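Local coordinates for racemase (PDB 3MKC), which is a racemase-type member of the enolase superfamily, joining an enolase-type N-terminal domain to a TIM-barrel-like domain, at residues P125-L130 and A325-F330; V138-T143 and G364-P369; V156-Y161 and V191-R196. All coordinates share one frame; numbering follows the deposited sequence.

Interactions 1 and 2 are neighbours and touch each other: His327 packs on Pro369, and the Phe330 ring reaches the backbone of residues 366-367. Helix 319-331 touches both helix 126-129 and the segment 364-369. Interaction 3 stands apart, its centre about 36 Å from that of interaction 1 and about 26 Å from that of interaction 2, on a pair of helices farther from the middle of the chain. All three are largely buried, though interaction 3 has an exposed tyrosine at its margin. Their chemistry follows the elements they join: an imidazole taking a backbone N-H in interaction 1, paired strand backbones in interaction 2, and purely side-chain packing between helices in interaction 3.

Interaction 1 of 3, residues P125-L130 and A325-F330; sequences PAYQLL and AIHYQF
The imidazole of His327 points edge-on at the start of helix 126-129, and its ND1 accepts the backbone N-H of Tyr127. Tyr127 N and His327 ND1 are 2.9 Å apart; the donor lies close to the ring plane, but the bond is bent, with 141° at the hydrogen. Pro125 CB meets the same ring at its edge, 4.0 Å from His327 CE1, while the CB of Ala126 comes in obliquely to 3.3 Å from His327 ND1. The small alanine methyl fits close against the imidazole here. The short helix lies in the N-terminal region shared by the mandelate racemase/muconate lactonizing enzyme family, and helix 319-331 in the barrel-like C-terminal domain, so the histidine bonds one family region to the other. The Tyr127 side chain crosses that of His327 at about a right angle. The two ring planes meet at 37°, obliquely, with His327 ND1 near the tyrosine's edge. Phe330, one turn after His327, completes an aromatic cluster; its ring is inclined 38° to that of Tyr127, and the CB atoms of Tyr127 and Phe330 approach to 4.2 Å.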
ATOM      1  N   PRO A 125     -19.684   5.754  -0.709  1.00 19.45           N
ATOM      2  CA  PRO A 125     -18.241   5.668  -0.463  1.00 18.47           C
ATOM      3  C   PRO A 125     -17.703   4.309  -0.884  1.00 17.57           C
ATOM      4  O   PRO A 125     -18.427   3.315  -0.863  1.00 17.26           O
ATOM      5  CB  PRO A 125     -18.127   5.900   1.042  1.00 19.95           C
ATOM      6  CG  PRO A 125     -19.444   5.411   1.564  1.00 23.31           C
ATOM      7  CD  PRO A 125     -20.424   5.937   0.551  1.00 19.96           C
ATOM      8  N   ALA A 126     -16.432   4.276  -1.259  1.00 17.22           N
ATOM      9  CA  ALA A 126     -15.801   3.040  -1.703  1.00 17.99           C
ATOM     10  C   ALA A 126     -15.905   1.886  -0.707  1.00 18.30           C
ATOM     11  O   ALA A 126     -16.197   0.761  -1.099  1.00 18.20           O
ATOM     12  CB  ALA A 126     -14.340   3.302  -2.050  1.00 17.95           C
ATOM     13  N   TYR A 127     -15.671   2.153   0.575  1.00 16.51           N
ATOM     14  CA  TYR A 127     -15.722   1.083   1.565  1.00 16.66           C
ATOM     15  C   TYR A 127     -17.073   0.369   1.631  1.00 16.42           C
ATOM     16  O   TYR A 127     -17.147  -0.791   2.052  1.00 16.22           O
ATOM     17  CB  TYR A 127     -15.302   1.614   2.948  1.00 17.20           C
ATOM     18  CG  TYR A 127     -16.367   2.371   3.708  1.00 17.00           C
ATOM     19  CD1 TYR A 127     -17.338   1.692   4.433  1.00 18.20           C
ATOM     20  CD2 TYR A 127     -16.410   3.766   3.694  1.00 18.75           C
ATOM     21  CE1 TYR A 127     -18.328   2.368   5.124  1.00 17.01           C
ATOM     22  CE2 TYR A 127     -17.400   4.459   4.386  1.00 17.20           C
ATOM     23  CZ  TYR A 127     -18.355   3.750   5.099  1.00 19.22           C
ATOM     24  OH  TYR A 127     -19.332   4.417   5.798  1.00 18.67           O
ATOM     25  N   GLN A 128     -18.144   1.031   1.200  1.00 15.04           N
ATOM     26  CA  GLN A 128     -19.450   0.384   1.226  1.00 16.78           C
ATOM     27  C   GLN A 128     -19.568  -0.592   0.061  1.00 16.64           C
ATOM     28  O   GLN A 128     -20.227  -1.618   0.178  1.00 19.67           O
ATOM     29  CB  GLN A 128     -20.575   1.416   1.186  1.00 18.27           C
ATOM     30  CG  GLN A 128     -20.560   2.333   2.397  1.00 20.05           C
ATOM     31  CD  GLN A 128     -21.835   3.134   2.553  1.00 22.44           C
ATOM     32  OE1 GLN A 128     -22.454   3.534   1.570  1.00 20.60           O
ATOM     33  NE2 GLN A 128     -22.225   3.386   3.797  1.00 21.94           N
ATOM     34  N   LEU A 129     -18.916  -0.276  -1.054  1.00 17.77           N
ATOM     35  CA  LEU A 129     -18.933  -1.173  -2.205  1.00 19.04           C
ATOM     36  C   LEU A 129     -18.117  -2.415  -1.839  1.00 19.71           C
ATOM     37  O   LEU A 129     -18.331  -3.492  -2.389  1.00 21.76           O
ATOM     38  CB  LEU A 129     -18.322  -0.501  -3.442  1.00 20.14           C
ATOM     39  CG  LEU A 129     -19.053   0.725  -4.003  1.00 21.64           C
ATOM     40  CD1 LEU A 129     -18.327   1.222  -5.257  1.00 20.89           C
ATOM     41  CD2 LEU A 129     -20.496   0.366  -4.330  1.00 21.68           C
ATOM     42  N   LEU A 130     -17.180  -2.260  -0.906  1.00 18.22           N
ATOM     43  CA  LEU A 130     -16.358  -3.388  -0.463  1.00 18.00           C
ATOM     44  C   LEU A 130     -17.017  -4.183   0.667  1.00 18.56           C
ATOM     45  O   LEU A 130     -16.417  -5.117   1.199  1.00 18.86           O
ATOM     46  CB  LEU A 130     -14.976  -2.910  -0.016  1.00 16.02           C
ATOM     47  CG  LEU A 130     -13.989  -2.548  -1.132  1.00 17.91           C
ATOM     48  CD1 LEU A 130     -12.886  -1.656  -0.593  1.00 17.10           C
ATOM     49  CD2 LEU A 130     -13.418  -3.822  -1.734  1.00 15.96           C
ATOM     50  N   ALA A 325      -6.433   3.316   1.057  1.00 12.88           N
ATOM     51  CA  ALA A 325      -5.987   2.639   2.277  1.00 13.27           C
ATOM     52  C   ALA A 325      -6.983   2.793   3.425  1.00 13.41           C
ATOM     53  O   ALA A 325      -7.215   1.858   4.189  1.00 12.87           O
ATOM     54  CB  ALA A 325      -4.608   3.166   2.702  1.00 13.10           C
ATOM     55  N   ILE A 326      -7.571   3.977   3.559  1.00 13.33           N
ATOM     56  CA  ILE A 326      -8.543   4.177   4.626  1.00 13.19           C
ATOM     57  C   ILE A 326      -9.802   3.361   4.334  1.00 12.53           C
ATOM     58  O   ILE A 326     -10.374   2.735   5.226  1.00 14.77           O
ATOM     59  CB  ILE A 326      -8.918   5.672   4.768  1.00 14.13           C
ATOM     60  CG1 ILE A 326      -7.715   6.449   5.300  1.00 14.18           C
ATOM     61  CG2 ILE A 326     -10.112   5.826   5.711  1.00 13.81           C
ATOM     62  CD1 ILE A 326      -7.924   7.955   5.357  1.00 16.71           C
ATOM     63  N   HIS A 327     -10.235   3.361   3.078  1.00 12.98           N
ATOM     64  CA  HIS A 327     -11.427   2.611   2.715  1.00 12.41           C
ATOM     65  C   HIS A 327     -11.147   1.133   2.901  1.00 12.12           C
ATOM     66  O   HIS A 327     -12.016   0.376   3.337  1.00 12.91           O
ATOM     67  CB  HIS A 327     -11.827   2.925   1.274  1.00 13.35           C
ATOM     68  CG  HIS A 327     -12.492   4.255   1.117  1.00 12.74           C
ATOM     69  ND1 HIS A 327     -13.862   4.401   1.077  1.00 13.63           N
ATOM     70  CD2 HIS A 327     -11.978   5.505   1.013  1.00 16.66           C
ATOM     71  CE1 HIS A 327     -14.162   5.682   0.955  1.00 16.16           C
ATOM     72  NE2 HIS A 327     -13.036   6.373   0.914  1.00 14.98           N
ATOM     73  N   TYR A 328      -9.924   0.734   2.572  1.00 10.83           N
ATOM     74  CA  TYR A 328      -9.495  -0.654   2.736  1.00 11.08           C
ATOM     75  C   TYR A 328      -9.584  -1.078   4.207  1.00 11.02           C
ATOM     76  O   TYR A 328     -10.211  -2.086   4.545  1.00 11.56           O
ATOM     77  CB  TYR A 328      -8.047  -0.821   2.257  1.00 12.02           C
ATOM     78  CG  TYR A 328      -7.431  -2.128   2.716  1.00 10.87           C
ATOM     79  CD1 TYR A 328      -7.648  -3.308   2.011  1.00 13.19           C
ATOM     80  CD2 TYR A 328      -6.722  -2.198   3.920  1.00 12.93           C
ATOM     81  CE1 TYR A 328      -7.183  -4.531   2.497  1.00 12.09           C
ATOM     82  CE2 TYR A 328      -6.257  -3.413   4.415  1.00 12.28           C
ATOM     83  CZ  TYR A 328      -6.495  -4.578   3.700  1.00 13.79           C
ATOM     84  OH  TYR A 328      -6.081  -5.793   4.200  1.00 12.12           O
ATOM     85  N   GLN A 329      -8.972  -0.294   5.090  1.00 12.05           N
ATOM     86  CA  GLN A 329      -8.972  -0.652   6.504  1.00 11.46           C
ATOM     87  C   GLN A 329     -10.366  -0.738   7.107  1.00 11.73           C
ATOM     88  O   GLN A 329     -10.612  -1.554   7.988  1.00 13.93           O
ATOM     89  CB  GLN A 329      -8.117   0.322   7.320  1.00 13.09           C
ATOM     90  CG  GLN A 329      -7.880  -0.149   8.757  1.00 14.38           C
ATOM     91  CD  GLN A 329      -6.940  -1.347   8.840  1.00 16.91           C
ATOM     92  OE1 GLN A 329      -6.636  -1.989   7.834  1.00 14.16           O
ATOM     93  NE2 GLN A 329      -6.484  -1.658  10.050  1.00 15.30           N
ATOM     94  N   PHE A 330     -11.286   0.096   6.638  1.00 12.23           N
ATOM     95  CA  PHE A 330     -12.642   0.052   7.168  1.00 12.70           C
ATOM     96  C   PHE A 330     -13.431  -1.190   6.764  1.00 12.18           C
ATOM     97  O   PHE A 330     -14.047  -1.845   7.607  1.00 12.93           O
ATOM     98  CB  PHE A 330     -13.423   1.295   6.734  1.00 12.18           C
ATOM     99  CG  PHE A 330     -13.334   2.432   7.711  1.00 16.00           C
ATOM    100  CD1 PHE A 330     -14.005   2.365   8.930  1.00 14.48           C
ATOM    101  CD2 PHE A 330     -12.557   3.552   7.429  1.00 14.90           C
ATOM    102  CE1 PHE A 330     -13.900   3.402   9.863  1.00 16.31           C
ATOM    103  CE2 PHE A 330     -12.446   4.592   8.354  1.00 16.51           C
ATOM    104  CZ  PHE A 330     -13.121   4.511   9.576  1.00 15.57           C
TER

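Interaction 2 of 3, residues V138-T143 and G364-P369; sequences VHPYLT and GGFAKP
Val138 and Phe366 form an antiparallel hydrogen-bonded pair whose side chains lie on the same face of the sheet. Val138 N donates to Phe366 O over 3.0 Å, and Phe366 N returns a bond of 2.8 Å to Val138 O; both are nearly straight, at 160° and 162°. Phe366 can be followed outward from this backbone. Its CB rests 3.8 Å from Val138 CG2, a methyl that also lies at the edge of the phenyl ring. CG stands beside the backbone N, anti to the carbonyl carbon (chi1 -67°), which brings CD2 and CE2 toward Pro140. There CD2 comes near Pro140 CD, and Phe366 CE2 meets Pro140 CG at 3.8 Å, the two side chains crossing at about a right angle. Beyond the segments, the ring meets that of Tyr340 and the side chain also touches Leu361, so a large apolar side chain suits this buried place.

Gly365 lies close to His139 CD2 and Val138 O, where there is little space for a CB, and Gly364 takes a positive phi, which glycine adopts readily. His139 CD2 packs 3.4 Å from Gly364 O. A water donates to both Pro140 O and Gly364 O, bridging the backbones after the direct pairing ends. Strand 137-143 also runs parallel to strands 175-179 and 339-340, the arrangement of a TIM-type barrel, here with the short strand 366-367 paired antiparallel to its beginning, at Val138.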
ATOM      1  N   VAL A 138     -10.639   3.903  12.352  1.00 19.54           N
ATOM      2  CA  VAL A 138      -9.474   3.071  12.067  1.00 19.19           C
ATOM      3  C   VAL A 138      -8.213   3.818  12.495  1.00 19.32           C
ATOM      4  O   VAL A 138      -8.197   5.048  12.530  1.00 19.82           O
ATOM      5  CB  VAL A 138      -9.377   2.702  10.567  1.00 20.93           C
ATOM      6  CG1 VAL A 138     -10.636   1.961  10.137  1.00 19.66           C
ATOM      7  CG2 VAL A 138      -9.169   3.953   9.725  1.00 18.40           C
ATOM      8  N   HIS A 139      -7.162   3.072  12.831  1.00 18.40           N
ATOM      9  CA  HIS A 139      -5.907   3.669  13.274  1.00 19.44           C
ATOM     10  C   HIS A 139      -4.733   3.191  12.447  1.00 19.09           C
ATOM     11  O   HIS A 139      -4.434   1.995  12.402  1.00 19.05           O
ATOM     12  CB  HIS A 139      -5.652   3.334  14.746  1.00 20.89           C
ATOM     13  CG  HIS A 139      -6.749   3.775  15.658  1.00 23.97           C
ATOM     14  ND1 HIS A 139      -7.947   3.100  15.759  1.00 25.41           N
ATOM     15  CD2 HIS A 139      -6.854   4.853  16.469  1.00 24.04           C
ATOM     16  CE1 HIS A 139      -8.743   3.745  16.593  1.00 26.19           C
ATOM     17  NE2 HIS A 139      -8.104   4.813  17.037  1.00 26.21           N
ATOM     18  N   PRO A 140      -4.040   4.119  11.782  1.00 19.72           N
ATOM     19  CA  PRO A 140      -2.901   3.706  10.969  1.00 19.92           C
ATOM     20  C   PRO A 140      -1.615   3.761  11.770  1.00 19.19           C
ATOM     21  O   PRO A 140      -1.582   4.320  12.867  1.00 19.07           O
ATOM     22  CB  PRO A 140      -2.884   4.753   9.881  1.00 21.06           C
ATOM     23  CG  PRO A 140      -3.161   6.009  10.697  1.00 20.33           C
ATOM     24  CD  PRO A 140      -4.299   5.565  11.624  1.00 20.19           C
ATOM     25  N   TYR A 141      -0.566   3.148  11.240  1.00 18.56           N
ATOM     26  CA  TYR A 141       0.729   3.261  11.881  1.00 17.64           C
ATOM     27  C   TYR A 141       1.409   4.175  10.877  1.00 17.01           C
ATOM     28  O   TYR A 141       1.143   4.093   9.672  1.00 15.97           O
ATOM     29  CB  TYR A 141       1.443   1.906  12.020  1.00 17.64           C
ATOM     30  CG  TYR A 141       2.025   1.291  10.765  1.00 16.72           C
ATOM     31  CD1 TYR A 141       3.171   1.813  10.165  1.00 15.17           C
ATOM     32  CD2 TYR A 141       1.469   0.135  10.220  1.00 17.50           C
ATOM     33  CE1 TYR A 141       3.750   1.198   9.058  1.00 15.44           C
ATOM     34  CE2 TYR A 141       2.041  -0.489   9.115  1.00 16.77           C
ATOM     35  CZ  TYR A 141       3.181   0.047   8.539  1.00 16.37           C
ATOM     36  OH  TYR A 141       3.744  -0.562   7.447  1.00 14.69           O
ATOM     37  N   LEU A 142       2.235   5.087  11.361  1.00 17.22           N
ATOM     38  CA  LEU A 142       2.900   6.009  10.457  1.00 17.97           C
ATOM     39  C   LEU A 142       4.352   5.624  10.262  1.00 17.17           C
ATOM     40  O   LEU A 142       5.072   5.373  11.226  1.00 18.86           O
ATOM     41  CB  LEU A 142       2.808   7.437  11.003  1.00 17.56           C
ATOM     42  CG  LEU A 142       1.385   7.927  11.274  1.00 19.83           C
ATOM     43  CD1 LEU A 142       1.432   9.380  11.734  1.00 20.89           C
ATOM     44  CD2 LEU A 142       0.538   7.794  10.017  1.00 20.23           C
ATOM     45  N   THR A 143       4.775   5.570   9.007  1.00 18.99           N
ATOM     46  CA  THR A 143       6.150   5.226   8.694  1.00 20.85           C
ATOM     47  C   THR A 143       6.981   6.499   8.751  1.00 22.88           C
ATOM     48  O   THR A 143       6.686   7.472   8.055  1.00 24.17           O
ATOM     49  CB  THR A 143       6.242   4.588   7.305  1.00 21.76           C
ATOM     50  OG1 THR A 143       5.398   3.429   7.273  1.00 19.78           O
ATOM     51  CG2 THR A 143       7.671   4.176   6.999  1.00 21.68           C
ATOM     52  N   GLY A 364      -5.162  10.212  16.523  1.00 26.51           N
ATOM     53  CA  GLY A 364      -4.465   9.098  15.902  1.00 25.30           C
ATOM     54  C   GLY A 364      -5.343   8.156  15.098  1.00 24.20           C
ATOM     55  O   GLY A 364      -4.932   7.038  14.793  1.00 23.94           O
ATOM     56  N   GLY A 365      -6.545   8.598  14.740  1.00 22.68           N
ATOM     57  CA  GLY A 365      -7.437   7.737  13.984  1.00 19.68           C
ATOM     58  C   GLY A 365      -8.297   8.457  12.966  1.00 20.74           C
ATOM     59  O   GLY A 365      -8.496   9.673  13.052  1.00 20.35           O
ATOM     60  N   PHE A 366      -8.812   7.701  12.002  1.00 19.17           N
ATOM     61  CA  PHE A 366      -9.660   8.253  10.953  1.00 18.72           C
ATOM     62  C   PHE A 366     -11.112   7.842  11.123  1.00 18.08           C
ATOM     63  O   PHE A 366     -11.407   6.726  11.536  1.00 17.86           O
ATOM     64  CB  PHE A 366      -9.174   7.792   9.577  1.00 17.83           C
ATOM     65  CG  PHE A 366      -7.838   8.344   9.192  1.00 18.45           C
ATOM     66  CD1 PHE A 366      -7.636   9.720   9.118  1.00 19.73           C
ATOM     67  CD2 PHE A 366      -6.777   7.496   8.904  1.00 21.02           C
ATOM     68  CE1 PHE A 366      -6.399  10.245   8.766  1.00 19.01           C
ATOM     69  CE2 PHE A 366      -5.529   8.009   8.549  1.00 21.82           C
ATOM     70  CZ  PHE A 366      -5.339   9.389   8.480  1.00 21.53           C
ATOM     71  N   ALA A 367     -12.018   8.760  10.803  1.00 18.73           N
ATOM     72  CA  ALA A 367     -13.446   8.492  10.890  1.00 18.91           C
ATOM     73  C   ALA A 367     -13.869   7.891   9.558  1.00 17.67           C
ATOM     74  O   ALA A 367     -13.111   7.924   8.591  1.00 16.99           O
ATOM     75  CB  ALA A 367     -14.213   9.790  11.138  1.00 19.62           C
ATOM     76  N   LYS A 368     -15.078   7.349   9.507  1.00 18.72           N
ATOM     77  CA  LYS A 368     -15.577   6.751   8.273  1.00 19.09           C
ATOM     78  C   LYS A 368     -15.684   7.776   7.153  1.00 19.85           C
ATOM     79  O   LYS A 368     -16.185   8.878   7.360  1.00 18.56           O
ATOM     80  CB  LYS A 368     -16.949   6.116   8.514  1.00 21.66           C
ATOM     81  CG  LYS A 368     -16.922   5.020   9.571  1.00 24.97           C
ATOM     82  CD  LYS A 368     -18.170   4.152   9.535  1.00 26.98           C
ATOM     83  CE  LYS A 368     -19.412   4.913   9.918  1.00 28.22           C
ATOM     84  NZ  LYS A 368     -20.576   3.984  10.058  1.00 30.01           N
ATOM     85  N   PRO A 369     -15.189   7.438   5.951  1.00 20.15           N
ATOM     86  CA  PRO A 369     -15.275   8.388   4.838  1.00 19.97           C
ATOM     87  C   PRO A 369     -16.740   8.716   4.562  1.00 20.45           C
ATOM     88  O   PRO A 369     -17.604   7.856   4.701  1.00 20.99           O
ATOM     89  CB  PRO A 369     -14.618   7.625   3.692  1.00 20.12           C
ATOM     90  CG  PRO A 369     -13.562   6.831   4.401  1.00 20.57           C
ATOM     91  CD  PRO A 369     -14.323   6.298   5.602  1.00 20.77           C
TER
HETATM   92  O   HOH W   1      -2.270   6.039  15.022  1.00 16.68           O

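Interaction 3 of 3, residues V156-Y161 and V191-R196; sequences VAIKGY and VAYYLR
The helical segments 156-161 and 191-196 run almost parallel, their N-to-C directions 20° apart (signed crossing angle -20°), and their axes approach to 10.7 Å. The nearest backbones are those of Ile158 and Tyr194, with CA atoms 7.3 Å apart. That spacing leaves room for large side chains, and Tyr194 fills much of it. Its CG lies trans to the backbone N (chi1 174°), which sends the ring across to the other helix. Ala157 and Ile158 meet its CD1 and CE1 atoms: Ala157 CB sits obliquely to the ring, 3.8 Å from Tyr194 CE1, and Ile158 CG1 comes to its edge, 3.9 Å from Tyr194 CD1. The isoleucine and tyrosine side chains slide past each other in opposite directions, while the small alanine lets the ring come close to the helix backbone. Farther out, Ile158 CD1 reaches Tyr193 CE2 at 4.1 Å, the two side chains crossing at about a right angle. Tyr193 suits this margin because its ring packs on the isoleucine while its polar hydroxyl is compatible with an exposed position.

At its far end Tyr194 crosses Tyr161 at about a right angle, and Tyr194 OH lies 3.2 Å from Tyr161 CE2, oblique to that ring. This is packing; the polar partners are in the barrel. Tyr194 OH bonds to Cys179 O, and Tyr161 OH to Leu144 O and Cys179 N, so both buried hydroxyls are satisfied and tie their helices to Cys179, at the end of strand 175-179, and, through Tyr161, to Leu144 just after strand 137-143. Since these strands are parallel neighbours, with helix 154-170 between them in the chain and helix 188-202 following, this is the packing of consecutive outer helices in the repeated beta-alpha units of a TIM-type barrel.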
ATOM      1  N   VAL A 156      23.774  10.009  14.429  1.00 28.18           N
ATOM      2  CA  VAL A 156      23.040  10.860  13.502  1.00 29.29           C
ATOM      3  C   VAL A 156      21.648  10.318  13.205  1.00 29.41           C
ATOM      4  O   VAL A 156      20.673  11.067  13.160  1.00 30.18           O
ATOM      5  CB  VAL A 156      23.806  11.012  12.176  1.00 30.56           C
ATOM      6  CG1 VAL A 156      22.958  11.786  11.164  1.00 30.36           C
ATOM      7  CG2 VAL A 156      25.131  11.726  12.424  1.00 29.56           C
ATOM      8  N   ALA A 157      21.557   9.011  12.992  1.00 30.13           N
ATOM      9  CA  ALA A 157      20.275   8.390  12.703  1.00 29.27           C
ATOM     10  C   ALA A 157      19.318   8.579  13.876  1.00 28.41           C
ATOM     11  O   ALA A 157      18.165   8.970  13.698  1.00 28.75           O
ATOM     12  CB  ALA A 157      20.469   6.908  12.418  1.00 30.65           C
ATOM     13  N   ILE A 158      19.811   8.300  15.078  1.00 28.51           N
ATOM     14  CA  ILE A 158      19.005   8.422  16.284  1.00 28.89           C
ATOM     15  C   ILE A 158      18.504   9.846  16.495  1.00 30.27           C
ATOM     16  O   ILE A 158      17.304  10.071  16.649  1.00 31.12           O
ATOM     17  CB  ILE A 158      19.811   7.968  17.518  1.00 28.13           C
ATOM     18  CG1 ILE A 158      20.110   6.470  17.401  1.00 28.92           C
ATOM     19  CG2 ILE A 158      19.045   8.281  18.794  1.00 27.34           C
ATOM     20  CD1 ILE A 158      20.994   5.921  18.499  1.00 28.78           C
ATOM     21  N   LYS A 159      19.423  10.805  16.498  1.00 31.53           N
ATOM     22  CA  LYS A 159      19.062  12.203  16.695  1.00 32.12           C
ATOM     23  C   LYS A 159      17.977  12.601  15.707  1.00 32.28           C
ATOM     24  O   LYS A 159      17.018  13.282  16.069  1.00 33.75           O
ATOM     25  CB  LYS A 159      20.292  13.094  16.519  1.00 33.24           C
ATOM     26  N   GLY A 160      18.128  12.162  14.460  1.00 32.14           N
ATOM     27  CA  GLY A 160      17.149  12.485  13.437  1.00 30.51           C
ATOM     28  C   GLY A 160      15.761  11.923  13.698  1.00 30.30           C
ATOM     29  O   GLY A 160      14.749  12.560  13.391  1.00 30.37           O
ATOM     30  N   TYR A 161      15.699  10.721  14.258  1.00 29.51           N
ATOM     31  CA  TYR A 161      14.415  10.099  14.545  1.00 27.83           C
ATOM     32  C   TYR A 161      13.730  10.684  15.777  1.00 27.05           C
ATOM     33  O   TYR A 161      12.508  10.835  15.804  1.00 26.08           O
ATOM     34  CB  TYR A 161      14.597   8.587  14.730  1.00 27.46           C
ATOM     35  CG  TYR A 161      14.230   7.776  13.511  1.00 25.33           C
ATOM     36  CD1 TYR A 161      12.894   7.607  13.138  1.00 26.73           C
ATOM     37  CD2 TYR A 161      15.214   7.200  12.711  1.00 25.93           C
ATOM     38  CE1 TYR A 161      12.547   6.885  11.994  1.00 25.07           C
ATOM     39  CE2 TYR A 161      14.881   6.476  11.566  1.00 25.69           C
ATOM     40  CZ  TYR A 161      13.546   6.326  11.215  1.00 26.09           C
ATOM     41  OH  TYR A 161      13.216   5.627  10.074  1.00 24.91           O
ATOM     42  N   VAL A 191      22.731  -2.607  15.309  1.00 24.27           N
ATOM     43  CA  VAL A 191      21.334  -2.456  14.925  1.00 22.14           C
ATOM     44  C   VAL A 191      20.471  -2.699  16.156  1.00 21.49           C
ATOM     45  O   VAL A 191      19.479  -2.003  16.371  1.00 20.91           O
ATOM     46  CB  VAL A 191      20.938  -3.460  13.813  1.00 21.92           C
ATOM     47  CG1 VAL A 191      19.432  -3.391  13.551  1.00 21.27           C
ATOM     48  CG2 VAL A 191      21.704  -3.137  12.540  1.00 22.01           C
ATOM     49  N   ALA A 192      20.857  -3.683  16.964  1.00 20.78           N
ATOM     50  CA  ALA A 192      20.110  -3.988  18.175  1.00 20.94           C
ATOM     51  C   ALA A 192      20.162  -2.776  19.102  1.00 21.56           C
ATOM     52  O   ALA A 192      19.159  -2.393  19.704  1.00 22.46           O
ATOM     53  CB  ALA A 192      20.700  -5.199  18.862  1.00 20.07           C
ATOM     54  N   TYR A 193      21.347  -2.185  19.210  1.00 23.29           N
ATOM     55  CA  TYR A 193      21.564  -1.010  20.046  1.00 23.93           C
ATOM     56  C   TYR A 193      20.645   0.103  19.564  1.00 23.79           C
ATOM     57  O   TYR A 193      19.933   0.736  20.347  1.00 23.82           O
ATOM     58  CB  TYR A 193      23.025  -0.555  19.939  1.00 25.68           C
ATOM     59  CG  TYR A 193      23.265   0.826  20.503  1.00 26.44           C
ATOM     60  CD1 TYR A 193      23.231   1.053  21.877  1.00 27.94           C
ATOM     61  CD2 TYR A 193      23.477   1.914  19.658  1.00 27.87           C
ATOM     62  CE1 TYR A 193      23.402   2.333  22.399  1.00 29.12           C
ATOM     63  CE2 TYR A 193      23.646   3.202  20.170  1.00 29.47           C
ATOM     64  CZ  TYR A 193      23.606   3.399  21.540  1.00 29.90           C
ATOM     65  OH  TYR A 193      23.759   4.665  22.055  1.00 33.12           O
ATOM     66  N   TYR A 194      20.675   0.318  18.256  1.00 23.05           N
ATOM     67  CA  TYR A 194      19.874   1.329  17.582  1.00 22.57           C
ATOM     68  C   TYR A 194      18.393   1.231  17.940  1.00 23.07           C
ATOM     69  O   TYR A 194      17.778   2.199  18.390  1.00 23.05           O
ATOM     70  CB  TYR A 194      20.064   1.155  16.075  1.00 21.90           C
ATOM     71  CG  TYR A 194      19.215   2.021  15.181  1.00 23.03           C
ATOM     72  CD1 TYR A 194      19.357   3.403  15.173  1.00 22.35           C
ATOM     73  CD2 TYR A 194      18.311   1.447  14.287  1.00 22.44           C
ATOM     74  CE1 TYR A 194      18.628   4.195  14.288  1.00 22.42           C
ATOM     75  CE2 TYR A 194      17.582   2.226  13.401  1.00 23.48           C
ATOM     76  CZ  TYR A 194      17.744   3.596  13.405  1.00 22.58           C
ATOM     77  OH  TYR A 194      17.031   4.363  12.516  1.00 22.93           O
ATOM     78  N   LEU A 195      17.822   0.051  17.733  1.00 21.26           N
ATOM     79  CA  LEU A 195      16.416  -0.160  18.015  1.00 20.76           C
ATOM     80  C   LEU A 195      16.118  -0.003  19.495  1.00 20.75           C
ATOM     81  O   LEU A 195      15.030   0.405  19.871  1.00 21.30           O
ATOM     82  CB  LEU A 195      15.994  -1.544  17.519  1.00 20.63           C
ATOM     83  CG  LEU A 195      16.171  -1.733  16.006  1.00 21.58           C
ATOM     84  CD1 LEU A 195      15.732  -3.138  15.604  1.00 21.31           C
ATOM     85  CD2 LEU A 195      15.352  -0.692  15.254  1.00 20.81           C
ATOM     86  N   ARG A 196      17.090  -0.325  20.340  1.00 22.03           N
ATOM     87  CA  ARG A 196      16.883  -0.186  21.771  1.00 23.34           C
ATOM     88  C   ARG A 196      16.803   1.290  22.134  1.00 23.04           C
ATOM     89  O   ARG A 196      16.024   1.687  23.007  1.00 23.07           O
ATOM     90  CB  ARG A 196      18.020  -0.857  22.541  1.00 24.21           C
ATOM     91  CG  ARG A 196      17.877  -2.360  22.623  1.00 27.36           C
ATOM     92  CD  ARG A 196      19.096  -3.024  23.243  1.00 28.41           C
ATOM     93  NE  ARG A 196      18.859  -4.450  23.427  1.00 27.86           N
ATOM     94  CZ  ARG A 196      17.900  -4.936  24.205  1.00 29.96           C
ATOM     95  NH1 ARG A 196      17.105  -4.106  24.868  1.00 29.22           N
ATOM     96  NH2 ARG A 196      17.719  -6.246  24.310  1.00 30.75           N
TER